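Local structure of outer membrane protein OMP121 (Bacteroides thetaiotaomicron, 5FQ8) at residues Y607-N612 / G625-S630; Y489-V494 / I513-M518; L540-R545 / P562-S567; T150-S155 / F527-G532; G775-N780 / L854-S859. The protein probably imports nutrients across the outer membrane as a TonB-dependent transporter, working in a complex with a second protein. All coordinates share one frame; numbering follows the deposited sequence.

Contacts 3 and 4 form one cluster, their centres 7 Å apart: contact 4 sets the plug against strand 513-534 of the barrel, and contact 3 pairs the next two barrel strands, with R545 reaching A151. Contact 2 lies on the same strand 513-534 as contact 4, but its centre is 41 Å away. Contacts 1 and 2 are 16 Å apart between centres, and both touch the second copy of this protein; at contact 1 the side chain of S630 comes to about 4 Å from a magnesium ion. Contact 5 stands apart, its centre at least 52 Å from every other. The lipid-like ligand lies about 12 Å from the side chain of F527 in contact 4.

Contact 1: Y607-N612 / G625-S630; sequences YAQSSN and GVNAYS
A608 and S630 hold each other through a reciprocal backbone pair, with A608 N to S630 O at 2.9 Å and S630 N to A608 O at 2.8 Å. This belongs to a short antiparallel pairing of strands 607-609 and 629-635, just before the magnesium-binding A631 and N633. Next to it Q609 and Y629 form a non-hydrogen-bonded pair, and S610 N then binds A628 O at 2.9 Å, nearly straight at N-H but from above the carbonyl plane. Packing is densest round S610, whose OG sits 3.5 Å from CB of both A628 and S630 and takes its polar partner from the other protein in the complex. The Q609 side is looser. With CG anti to the backbone N (chi1 -171°) and an extended chain, the amide runs out over N627, and Q609 NE2 gives OD1 of N627 a weak bond of 3.4 Å, amide planes 60° apart. With an alanine in place of Q609, N627 OD1 would probably lose this weak donor, leaving its amide held mainly by weak ND2 bonds to the second subunit. Y629 leads away, though its CB and CD1 lie against A608 O, and its OH bonds N507 of the second subunit; S630 OG, near the bound magnesium, bonds an acidic side chain of the other protein. The chemistry implies a seam held by backbone amides, leaving most side-chain hydroxyls to serve interfaces with neighbouring chains.

Contact 2: Y489-V494 / I513-M518; sequences YQYSEV and IVEQHM
H517 lays its CB over one face of the Y489 ring, 3.6 Å from the ring centroid, in a CH-pi contact. The ring arrives there because Y489 CG stands between the backbone N and the carbonyl carbon (chi1 67°), which brings the far end of the ring near H517. Followed outward from CB and CG, the ring first nears H517 with Y489 CD2, 3.8 Å from H517 CB; Y489 CE2 is the closest ring atom, 3.3 Å from that same CB, and CZ comes next. Y489 OH, at the tip, still lies 3.6 Å from H517 CB. The imidazole itself is slid off to the side: its plane is within 24° of the Y489 ring, but the two rings barely overlap. Further along the same face, Y491 OH donates to OE1 of E493 from above the carboxylate plane, while E493 OE2 is bound by Q446 and N495. E493 lies alongside I513, the extended chain bringing E493 OE2 3.8 Å from I513 CD1. Below these side chains the backbones pair in antiparallel fashion, with hydrogen-bonded pairs Y489-H517, Y491-E515 and E493-I513. The other face carries Q490, S492, V514 and Q516, and is turned to the second copy of the protein: V514 packs on its own counterpart there, and Q516 OE1 accepts from the backbone N of L505 of that subunit. Strand 472-495 thus lies in the barrel wall between strand 513-534 and strand 446-469, whose Q450 and T452 touch Y489 and whose S448 and Q450 touch Y491.

Contact 3: L540-R545 / P562-S567; sequences LTVTAR and PGITGS
A beta hairpin of strands 538-549 and 558-569 pairs T541 with T565 and T543 with G563, the strands running antiparallel and the axes of 540-545 and 562-567 coming within 4.6 Å. Both pairs are of the hydrogen-bonded kind: T565 N reaches T541 O at 2.9 Å in the carbonyl plane, and G563 N reaches T543 O at 2.8 Å. On the threonine face T541 and T565 lie side by side, pointing the same way, with T565 OG1 3.3 Å from T541 CB. With its methyl CG2 anti to the carbonyl carbon (chi1 57° to OG1), T543 sets OG1 over the side-chain-less G563, whose CA is 3.5 Å from that oxygen. T543 and T565 also touch A149, and T543 touches A151, so this face looks toward the plug. The opposite face is apolar and lies on the surface. There V542 and I564 meet at a slant, V542 CG2 lying 4.2 Å from I564 CG1, while L540 bends its CD1 over the backbone to 3.6 Å from T565 O. Polar side chains inward and apolar ones outward, where lipid may lie, are typical of the antiparallel wall of an outer-membrane beta barrel, here one that encloses a plug as in TonB-dependent transporters.

Contact 4: T150-S155 / F527-G532; sequences TALYGS and FGQFEG
The ring of F527 lies under the backbone carbonyl of A151, whose O sits over one face, 3.4 Å from F527 CG. A loop of the plug domain here meets the inner wall of the beta barrel, on strand 513-534, as expected for the plug-in-barrel fold of TonB-dependent transporters. A first torsion of 58°, which leaves CG flanked by both backbone neighbours of CA, turns the F527 ring beneath the loop; separately, F527 CB lies 4.2 Å from A151 CB. L152 then reaches across from the next position: its CD1 meets F527 CE2 at 3.5 Å, approaching the ring at a slant. A151 O also receives a weak bond from R545 NH1. Replacing F527 with a serine would probably open a gap under the A151 carbonyl and leave L152 CD1 without the ring it rests on. L152 packs on L477 of strand 472-495 as well, so the leucine bears on two strands of the wall. Beside it Q529 extends fully, crossing L152 at about a right angle and ending with Q529 OE1 3.6 Å from L152 CD1.

Contact 5: G775-N780 / L854-S859; sequences GRIVVN and LIVPNS
I777 and S859 sit opposite one another as a parallel bridge, with I777 N donating to N858 O at 3.2 Å and S859 CA turned to I777 O at 3.3 Å. The N858 carbonyl is offered by a type II beta turn from V856 to S859, in which N858 takes the left-handed backbone conformation such a turn needs at its third position. S859 OG closes the turn from within: with chi1 49° it folds back to donate to V856 O at 2.8 Å, in the carbonyl plane, and also bonds N874. This bridge lies at the edge of a small mixed sheet, where strand 777-778 runs parallel to strand 859-865, itself paired with strand 868-873. I777 and V779 pack against V856 and S859 at the two ends of the turn. The I777 and V856 side chains cross at about a right angle, CG2 of I777 meeting CG1 of V856 at 3.7 Å. V779 uses both branches: CG2 lies 3.7 Å from S859 CB and CG1 4.3 Å from V856 CB. V856 also packs on Y886 of helix 880-889. On the more exposed side R776 lays its CG 3.9 Å from N858 ND2, these side chains too crossing at about a right angle; its chain then bends at chi3, and NE forms a salt bridge with D772. I855 gives its backbone N to a polar side chain of the other protein.

Contact 1: Y607-N612 / G625-S630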
# COMPACT_ATOMS: atom_id res chain seq x y z
N TYR B 607 -17.50 -14.18 3.48
CA TYR B 607 -16.32 -14.85 2.96
C TYR B 607 -15.20 -13.83 2.85
O TYR B 607 -15.35 -12.81 2.19
CB TYR B 607 -16.60 -15.47 1.59
CG TYR B 607 -17.51 -16.67 1.56
CD1 TYR B 607 -18.89 -16.52 1.58
CD2 TYR B 607 -16.99 -17.95 1.44
CE1 TYR B 607 -19.72 -17.62 1.52
CE2 TYR B 607 -17.82 -19.05 1.38
CZ TYR B 607 -19.18 -18.88 1.42
OH TYR B 607 -19.99 -19.97 1.36
N ALA B 608 -14.09 -14.10 3.50
CA ALA B 608 -12.99 -13.16 3.45
C ALA B 608 -12.03 -13.53 2.35
O ALA B 608 -12.01 -14.65 1.86
CB ALA B 608 -12.26 -13.13 4.79
N GLN B 609 -11.23 -12.56 1.93
CA GLN B 609 -10.10 -12.88 1.08
C GLN B 609 -9.20 -13.83 1.83
O GLN B 609 -8.86 -13.59 2.99
CB GLN B 609 -9.35 -11.62 0.70
CG GLN B 609 -8.30 -11.84 -0.33
CD GLN B 609 -7.28 -10.75 -0.33
OE1 GLN B 609 -7.11 -10.05 0.65
NE2 GLN B 609 -6.58 -10.60 -1.43
N SER B 610 -8.81 -14.92 1.18
CA SER B 610 -8.15 -15.99 1.89
C SER B 610 -6.84 -15.52 2.50
O SER B 610 -6.02 -14.88 1.85
CB SER B 610 -7.92 -17.16 0.95
OG SER B 610 -9.15 -17.61 0.42
N SER B 611 -6.66 -15.82 3.78
CA SER B 611 -5.37 -15.62 4.42
C SER B 611 -5.21 -16.65 5.52
O SER B 611 -6.18 -17.28 5.96
CB SER B 611 -5.20 -14.20 4.97
OG SER B 611 -6.24 -13.87 5.86
N ASN B 612 -3.98 -16.84 5.95
CA ASN B 612 -3.68 -17.83 6.97
C ASN B 612 -2.74 -17.20 7.98
O ASN B 612 -1.67 -16.72 7.61
CB ASN B 612 -3.06 -19.10 6.35
CG ASN B 612 -3.92 -19.68 5.23
OD1 ASN B 612 -4.92 -20.31 5.48
ND2 ASN B 612 -3.51 -19.46 4.00
N GLY B 625 -0.96 -15.32 -8.72
CA GLY B 625 -1.78 -14.86 -9.80
C GLY B 625 -3.24 -15.20 -9.63
O GLY B 625 -4.06 -14.78 -10.45
N VAL B 626 -3.57 -15.94 -8.60
CA VAL B 626 -4.94 -16.36 -8.32
C VAL B 626 -5.42 -15.64 -7.07
O VAL B 626 -4.68 -15.50 -6.10
CB VAL B 626 -5.02 -17.88 -8.13
CG1 VAL B 626 -6.44 -18.29 -7.81
CG2 VAL B 626 -4.49 -18.57 -9.35
N ASN B 627 -6.65 -15.19 -7.10
CA ASN B 627 -7.26 -14.66 -5.90
C ASN B 627 -8.16 -15.73 -5.32
O ASN B 627 -8.67 -16.58 -6.04
CB ASN B 627 -8.07 -13.41 -6.18
CG ASN B 627 -8.30 -12.59 -4.95
OD1 ASN B 627 -7.41 -12.44 -4.14
ND2 ASN B 627 -9.50 -12.08 -4.78
N ALA B 628 -8.37 -15.68 -4.01
CA ALA B 628 -9.15 -16.72 -3.39
C ALA B 628 -9.94 -16.15 -2.22
O ALA B 628 -9.57 -15.14 -1.63
CB ALA B 628 -8.27 -17.88 -2.92
N TYR B 629 -11.04 -16.82 -1.92
CA TYR B 629 -11.91 -16.46 -0.83
C TYR B 629 -12.04 -17.65 0.11
O TYR B 629 -11.89 -18.80 -0.31
CB TYR B 629 -13.25 -16.02 -1.36
CG TYR B 629 -13.22 -14.62 -1.91
CD1 TYR B 629 -13.38 -13.53 -1.08
CD2 TYR B 629 -13.00 -14.38 -3.26
CE1 TYR B 629 -13.34 -12.25 -1.55
CE2 TYR B 629 -12.95 -13.11 -3.74
CZ TYR B 629 -13.13 -12.04 -2.89
OH TYR B 629 -13.09 -10.74 -3.34
N SER B 630 -12.26 -17.37 1.38
CA SER B 630 -12.33 -18.39 2.41
C SER B 630 -13.57 -18.16 3.27
O SER B 630 -14.07 -17.04 3.37
CB SER B 630 -11.09 -18.40 3.28
OG SER B 630 -11.05 -19.55 4.10

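Contact 2: Y489-V494 / I513-M518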
# COMPACT_ATOMS: atom_id res chain seq x y z
N TYR B 489 -11.89 3.71 6.48
CA TYR B 489 -10.50 4.10 6.35
C TYR B 489 -9.94 3.52 5.07
O TYR B 489 -10.58 2.73 4.39
CB TYR B 489 -9.65 3.67 7.56
CG TYR B 489 -9.47 2.18 7.75
CD1 TYR B 489 -8.57 1.47 6.97
CD2 TYR B 489 -10.17 1.50 8.72
CE1 TYR B 489 -8.41 0.13 7.14
CE2 TYR B 489 -10.00 0.16 8.89
CZ TYR B 489 -9.12 -0.52 8.10
OH TYR B 489 -8.95 -1.86 8.28
N GLN B 490 -8.72 3.94 4.76
CA GLN B 490 -7.99 3.46 3.60
C GLN B 490 -6.54 3.25 4.00
O GLN B 490 -5.86 4.20 4.37
CB GLN B 490 -8.08 4.44 2.43
CG GLN B 490 -7.47 3.89 1.17
CD GLN B 490 -7.22 4.95 0.16
OE1 GLN B 490 -7.29 6.12 0.46
NE2 GLN B 490 -6.94 4.55 -1.06
N TYR B 491 -6.07 2.03 3.91
CA TYR B 491 -4.73 1.69 4.35
C TYR B 491 -3.86 1.33 3.16
O TYR B 491 -4.35 0.81 2.16
CB TYR B 491 -4.78 0.53 5.33
CG TYR B 491 -3.44 0.08 5.82
CD1 TYR B 491 -2.76 0.79 6.79
CD2 TYR B 491 -2.86 -1.07 5.32
CE1 TYR B 491 -1.54 0.38 7.25
CE2 TYR B 491 -1.64 -1.48 5.77
CZ TYR B 491 -0.99 -0.76 6.74
OH TYR B 491 0.23 -1.16 7.19
N SER B 492 -2.57 1.60 3.26
CA SER B 492 -1.67 1.20 2.20
C SER B 492 -0.25 1.13 2.74
O SER B 492 0.19 2.03 3.46
CB SER B 492 -1.80 2.16 1.00
OG SER B 492 -0.82 3.16 1.03
N GLU B 493 0.46 0.05 2.39
CA GLU B 493 1.73 -0.33 2.99
C GLU B 493 2.68 -0.77 1.91
O GLU B 493 2.27 -1.42 0.96
CB GLU B 493 1.50 -1.48 3.98
CG GLU B 493 2.71 -2.01 4.69
CD GLU B 493 2.40 -3.29 5.43
OE1 GLU B 493 1.22 -3.51 5.76
OE2 GLU B 493 3.32 -4.08 5.68
N VAL B 494 3.96 -0.43 2.05
CA VAL B 494 5.00 -0.96 1.18
C VAL B 494 6.13 -1.47 2.04
O VAL B 494 6.43 -0.89 3.08
CB VAL B 494 5.55 0.07 0.17
CG1 VAL B 494 4.54 0.38 -0.88
CG2 VAL B 494 5.98 1.31 0.89
N ILE B 513 0.77 -3.33 -0.32
CA ILE B 513 -0.36 -3.94 0.35
C ILE B 513 -1.41 -2.86 0.58
O ILE B 513 -1.11 -1.82 1.17
CB ILE B 513 0.08 -4.58 1.68
CG1 ILE B 513 1.27 -5.48 1.43
CG2 ILE B 513 -1.04 -5.36 2.29
CD1 ILE B 513 1.88 -5.97 2.68
N VAL B 514 -2.63 -3.09 0.10
CA VAL B 514 -3.71 -2.13 0.31
C VAL B 514 -4.86 -2.80 1.07
O VAL B 514 -5.14 -3.98 0.87
CB VAL B 514 -4.22 -1.53 -1.03
CG1 VAL B 514 -3.07 -1.10 -1.86
CG2 VAL B 514 -5.05 -2.50 -1.77
N GLU B 515 -5.52 -2.02 1.92
CA GLU B 515 -6.72 -2.44 2.63
C GLU B 515 -7.70 -1.29 2.75
O GLU B 515 -7.31 -0.14 2.93
CB GLU B 515 -6.40 -2.96 4.03
CG GLU B 515 -5.61 -4.25 4.05
CD GLU B 515 -5.13 -4.62 5.43
OE1 GLU B 515 -5.86 -4.34 6.41
OE2 GLU B 515 -4.02 -5.19 5.54
N GLN B 516 -8.98 -1.61 2.69
CA GLN B 516 -10.06 -0.64 2.74
C GLN B 516 -11.14 -1.18 3.67
O GLN B 516 -11.37 -2.39 3.70
CB GLN B 516 -10.60 -0.40 1.33
CG GLN B 516 -12.02 0.07 1.22
CD GLN B 516 -12.58 -0.14 -0.16
OE1 GLN B 516 -12.22 -1.09 -0.85
NE2 GLN B 516 -13.45 0.76 -0.59
N HIS B 517 -11.79 -0.29 4.42
CA HIS B 517 -12.78 -0.74 5.40
C HIS B 517 -13.82 0.34 5.66
O HIS B 517 -13.52 1.52 5.61
CB HIS B 517 -12.11 -1.13 6.71
CG HIS B 517 -13.04 -1.69 7.73
ND1 HIS B 517 -13.43 -3.01 7.73
CD2 HIS B 517 -13.68 -1.11 8.77
CE1 HIS B 517 -14.27 -3.22 8.73
NE2 HIS B 517 -14.44 -2.08 9.38
N MET B 518 -15.05 -0.08 5.96
CA MET B 518 -16.14 0.84 6.26
C MET B 518 -17.23 0.14 7.05
O MET B 518 -17.63 -0.96 6.69
CB MET B 518 -16.74 1.42 4.99
CG MET B 518 -18.06 2.11 5.26
SD MET B 518 -19.29 1.85 4.01
CE MET B 518 -20.78 2.13 4.93

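Contact 3: L540-R545 / P562-S567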
# COMPACT_ATOMS: atom_id res chain seq x y z
N LEU B 540 -40.91 11.53 41.71
CA LEU B 540 -41.08 10.25 41.05
C LEU B 540 -40.83 10.42 39.56
O LEU B 540 -41.14 11.46 38.97
CB LEU B 540 -42.48 9.69 41.28
CG LEU B 540 -42.77 8.29 40.75
CD1 LEU B 540 -42.21 7.26 41.69
CD2 LEU B 540 -44.26 8.11 40.59
N THR B 541 -40.27 9.38 38.94
CA THR B 541 -39.95 9.44 37.52
C THR B 541 -40.17 8.09 36.87
O THR B 541 -39.74 7.06 37.39
CB THR B 541 -38.50 9.89 37.32
OG1 THR B 541 -38.22 10.96 38.23
CG2 THR B 541 -38.31 10.37 35.92
N VAL B 542 -40.82 8.09 35.71
CA VAL B 542 -41.07 6.88 34.94
C VAL B 542 -40.54 7.07 33.53
O VAL B 542 -40.99 7.97 32.82
CB VAL B 542 -42.56 6.53 34.92
CG1 VAL B 542 -42.84 5.49 33.87
CG2 VAL B 542 -42.97 6.02 36.26
N THR B 543 -39.60 6.22 33.12
CA THR B 543 -38.97 6.32 31.81
C THR B 543 -39.31 5.10 30.96
O THR B 543 -39.44 3.99 31.46
CB THR B 543 -37.46 6.41 31.91
OG1 THR B 543 -36.97 5.29 32.64
CG2 THR B 543 -37.05 7.67 32.60
N ALA B 544 -39.44 5.33 29.65
CA ALA B 544 -39.74 4.27 28.70
C ALA B 544 -39.15 4.64 27.35
O ALA B 544 -39.27 5.79 26.91
CB ALA B 544 -41.24 4.05 28.57
N ARG B 545 -38.53 3.67 26.69
CA ARG B 545 -37.94 3.90 25.38
C ARG B 545 -37.99 2.63 24.56
O ARG B 545 -37.67 1.55 25.06
CB ARG B 545 -36.50 4.38 25.49
CG ARG B 545 -35.84 4.55 24.14
CD ARG B 545 -34.58 5.38 24.20
NE ARG B 545 -33.99 5.47 22.87
CZ ARG B 545 -33.09 6.37 22.50
NH1 ARG B 545 -32.67 7.27 23.36
NH2 ARG B 545 -32.62 6.36 21.27
N PRO B 562 -38.04 -0.18 30.12
CA PRO B 562 -38.60 0.84 31.00
C PRO B 562 -37.79 1.05 32.25
O PRO B 562 -36.80 0.36 32.49
CB PRO B 562 -39.97 0.26 31.34
CG PRO B 562 -39.78 -1.24 31.25
CD PRO B 562 -38.51 -1.52 30.49
N GLY B 563 -38.22 2.01 33.07
CA GLY B 563 -37.55 2.29 34.32
C GLY B 563 -38.43 3.10 35.25
O GLY B 563 -39.42 3.70 34.84
N ILE B 564 -38.04 3.11 36.52
CA ILE B 564 -38.75 3.88 37.53
C ILE B 564 -37.75 4.29 38.60
O ILE B 564 -36.89 3.50 39.00
CB ILE B 564 -39.93 3.07 38.12
CG1 ILE B 564 -40.74 3.93 39.07
CG2 ILE B 564 -39.43 1.82 38.81
CD1 ILE B 564 -41.97 3.24 39.63
N THR B 565 -37.81 5.55 39.01
CA THR B 565 -36.96 6.06 40.07
C THR B 565 -37.78 6.89 41.04
O THR B 565 -38.80 7.49 40.68
CB THR B 565 -35.81 6.92 39.55
OG1 THR B 565 -36.33 8.10 38.95
CG2 THR B 565 -35.00 6.17 38.54
N GLY B 566 -37.32 6.93 42.28
CA GLY B 566 -38.00 7.68 43.32
C GLY B 566 -37.01 8.34 44.25
O GLY B 566 -35.90 7.86 44.46
N SER B 567 -37.44 9.46 44.81
CA SER B 567 -36.63 10.24 45.73
C SER B 567 -37.54 10.83 46.78
O SER B 567 -38.58 11.41 46.46
CB SER B 567 -35.87 11.35 45.01
OG SER B 567 -35.17 12.15 45.93

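Contact 4: T150-S155 / F527-G532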
# COMPACT_ATOMS: atom_id res chain seq x y z
N THR B 150 -32.46 5.46 31.54
CA THR B 150 -31.61 5.92 30.45
C THR B 150 -32.40 6.22 29.19
O THR B 150 -31.83 6.23 28.10
CB THR B 150 -30.55 4.87 30.14
OG1 THR B 150 -31.17 3.60 29.98
CG2 THR B 150 -29.56 4.79 31.26
N ALA B 151 -33.70 6.48 29.31
CA ALA B 151 -34.53 6.73 28.14
C ALA B 151 -34.08 7.96 27.37
O ALA B 151 -34.40 8.08 26.18
CB ALA B 151 -35.98 6.90 28.55
N LEU B 152 -33.35 8.86 28.00
CA LEU B 152 -33.05 10.11 27.33
C LEU B 152 -31.89 9.98 26.37
O LEU B 152 -31.86 10.66 25.34
CB LEU B 152 -32.76 11.19 28.37
CG LEU B 152 -33.33 12.57 28.07
CD1 LEU B 152 -34.80 12.45 27.81
CD2 LEU B 152 -33.10 13.45 29.25
N TYR B 153 -30.92 9.12 26.66
CA TYR B 153 -29.74 9.04 25.83
C TYR B 153 -29.58 7.71 25.13
O TYR B 153 -28.74 7.60 24.23
CB TYR B 153 -28.48 9.32 26.65
CG TYR B 153 -28.61 10.51 27.55
CD1 TYR B 153 -28.55 11.80 27.05
CD2 TYR B 153 -28.80 10.35 28.92
CE1 TYR B 153 -28.67 12.90 27.88
CE2 TYR B 153 -28.91 11.43 29.76
CZ TYR B 153 -28.85 12.70 29.24
OH TYR B 153 -28.97 13.78 30.08
N GLY B 154 -30.34 6.70 25.51
CA GLY B 154 -30.37 5.47 24.76
C GLY B 154 -29.43 4.41 25.29
O GLY B 154 -28.93 4.47 26.41
N SER B 155 -29.17 3.42 24.43
CA SER B 155 -28.48 2.21 24.86
C SER B 155 -27.10 2.52 25.42
O SER B 155 -26.71 1.97 26.45
CB SER B 155 -28.37 1.23 23.71
OG SER B 155 -27.54 1.74 22.69
N PHE B 527 -39.19 7.78 22.94
CA PHE B 527 -39.05 7.68 24.38
C PHE B 527 -39.97 8.65 25.10
O PHE B 527 -40.40 9.66 24.54
CB PHE B 527 -37.60 7.90 24.84
CG PHE B 527 -37.04 9.22 24.43
CD1 PHE B 527 -36.44 9.38 23.20
CD2 PHE B 527 -37.11 10.30 25.27
CE1 PHE B 527 -35.91 10.59 22.81
CE2 PHE B 527 -36.58 11.51 24.89
CZ PHE B 527 -35.98 11.65 23.65
N GLY B 528 -40.26 8.33 26.35
CA GLY B 528 -41.04 9.19 27.21
C GLY B 528 -40.54 9.13 28.64
O GLY B 528 -40.03 8.11 29.10
N GLN B 529 -40.69 10.25 29.35
CA GLN B 529 -40.16 10.39 30.70
C GLN B 529 -41.13 11.21 31.54
O GLN B 529 -41.25 12.42 31.33
CB GLN B 529 -38.77 11.04 30.66
CG GLN B 529 -38.12 11.17 31.99
CD GLN B 529 -36.65 11.46 31.86
OE1 GLN B 529 -36.02 11.03 30.90
NE2 GLN B 529 -36.10 12.20 32.80
N PHE B 530 -41.80 10.57 32.48
CA PHE B 530 -42.82 11.22 33.30
C PHE B 530 -42.27 11.56 34.68
O PHE B 530 -41.86 10.66 35.42
CB PHE B 530 -44.04 10.32 33.44
CG PHE B 530 -45.17 10.95 34.19
CD1 PHE B 530 -45.87 12.01 33.63
CD2 PHE B 530 -45.55 10.48 35.43
CE1 PHE B 530 -46.93 12.59 34.30
CE2 PHE B 530 -46.61 11.05 36.11
CZ PHE B 530 -47.30 12.11 35.54
N GLU B 531 -42.29 12.84 35.03
CA GLU B 531 -41.82 13.33 36.32
C GLU B 531 -43.00 13.75 37.17
O GLU B 531 -43.71 14.71 36.83
CB GLU B 531 -40.86 14.51 36.13
CG GLU B 531 -40.44 15.20 37.41
CD GLU B 531 -38.97 15.03 37.69
OE1 GLU B 531 -38.25 14.56 36.79
OE2 GLU B 531 -38.54 15.35 38.81
N GLY B 532 -43.20 13.06 38.29
CA GLY B 532 -44.22 13.42 39.28
C GLY B 532 -43.57 14.00 40.53
O GLY B 532 -42.53 13.52 40.97

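Contact 5: G775-N780 / L854-S859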
# COMPACT_ATOMS: atom_id res chain seq x y z
N GLY B 775 2.78 -30.31 49.21
CA GLY B 775 3.11 -28.91 49.10
C GLY B 775 4.45 -28.61 48.48
O GLY B 775 4.68 -27.47 48.08
N ARG B 776 5.33 -29.59 48.38
CA ARG B 776 6.70 -29.29 47.98
C ARG B 776 6.82 -29.15 46.47
O ARG B 776 6.05 -29.73 45.70
CB ARG B 776 7.63 -30.37 48.53
CG ARG B 776 7.65 -30.41 50.07
CD ARG B 776 8.35 -31.66 50.62
NE ARG B 776 7.54 -32.86 50.44
CZ ARG B 776 7.99 -34.10 50.60
NH1 ARG B 776 9.25 -34.31 50.96
NH2 ARG B 776 7.18 -35.14 50.40
N ILE B 777 7.80 -28.36 46.05
CA ILE B 777 7.95 -27.97 44.66
C ILE B 777 8.71 -29.06 43.92
O ILE B 777 9.77 -29.51 44.36
CB ILE B 777 8.68 -26.63 44.56
CG1 ILE B 777 8.81 -26.19 43.12
CG2 ILE B 777 10.04 -26.70 45.14
CD1 ILE B 777 7.80 -25.19 42.78
N VAL B 778 8.16 -29.51 42.80
CA VAL B 778 8.84 -30.52 42.02
C VAL B 778 9.88 -29.85 41.14
O VAL B 778 9.59 -28.85 40.49
CB VAL B 778 7.85 -31.33 41.17
CG1 VAL B 778 8.57 -32.44 40.47
CG2 VAL B 778 6.74 -31.87 42.02
N VAL B 779 11.08 -30.39 41.12
CA VAL B 779 12.12 -29.89 40.24
C VAL B 779 12.72 -31.06 39.48
O VAL B 779 12.49 -32.22 39.78
CB VAL B 779 13.20 -29.13 41.01
CG1 VAL B 779 12.63 -27.87 41.59
CG2 VAL B 779 13.73 -30.00 42.08
N ASN B 780 13.51 -30.71 38.47
CA ASN B 780 14.07 -31.67 37.53
C ASN B 780 15.31 -32.29 38.13
O ASN B 780 16.18 -31.58 38.64
CB ASN B 780 14.39 -30.96 36.22
CG ASN B 780 15.16 -31.82 35.24
OD1 ASN B 780 16.36 -32.01 35.38
ND2 ASN B 780 14.47 -32.31 34.22
N LEU B 854 22.40 -23.20 43.99
CA LEU B 854 21.42 -23.25 45.05
C LEU B 854 20.40 -24.33 44.76
O LEU B 854 20.06 -24.59 43.61
CB LEU B 854 20.72 -21.91 45.22
CG LEU B 854 19.76 -21.50 44.12
CD1 LEU B 854 18.35 -21.65 44.60
CD2 LEU B 854 20.05 -20.09 43.76
N ILE B 855 19.93 -24.96 45.83
CA ILE B 855 18.84 -25.92 45.74
C ILE B 855 17.56 -25.22 46.13
O ILE B 855 17.46 -24.66 47.22
CB ILE B 855 19.11 -27.14 46.64
CG1 ILE B 855 20.17 -28.03 46.00
CG2 ILE B 855 17.84 -27.92 46.82
CD1 ILE B 855 20.51 -29.25 46.78
N VAL B 856 16.60 -25.21 45.22
CA VAL B 856 15.29 -24.63 45.47
C VAL B 856 14.79 -25.13 46.81
O VAL B 856 14.76 -26.34 47.04
CB VAL B 856 14.31 -24.97 44.34
CG1 VAL B 856 12.92 -24.48 44.68
CG2 VAL B 856 14.77 -24.35 43.06
N PRO B 857 14.42 -24.26 47.74
CA PRO B 857 13.97 -24.73 49.05
C PRO B 857 12.67 -25.51 48.93
O PRO B 857 11.76 -25.11 48.19
CB PRO B 857 13.80 -23.44 49.85
CG PRO B 857 14.76 -22.52 49.24
CD PRO B 857 14.66 -22.81 47.77
N ASN B 858 12.60 -26.63 49.65
CA ASN B 858 11.44 -27.52 49.71
C ASN B 858 11.29 -28.37 48.46
O ASN B 858 10.18 -28.77 48.13
CB ASN B 858 10.15 -26.73 49.94
CG ASN B 858 9.60 -26.93 51.31
OD1 ASN B 858 10.34 -27.20 52.26
ND2 ASN B 858 8.28 -26.80 51.45
N SER B 859 12.38 -28.65 47.78
CA SER B 859 12.29 -29.28 46.47
C SER B 859 12.25 -30.80 46.58
O SER B 859 12.90 -31.39 47.44
CB SER B 859 13.47 -28.86 45.61
OG SER B 859 14.69 -29.00 46.30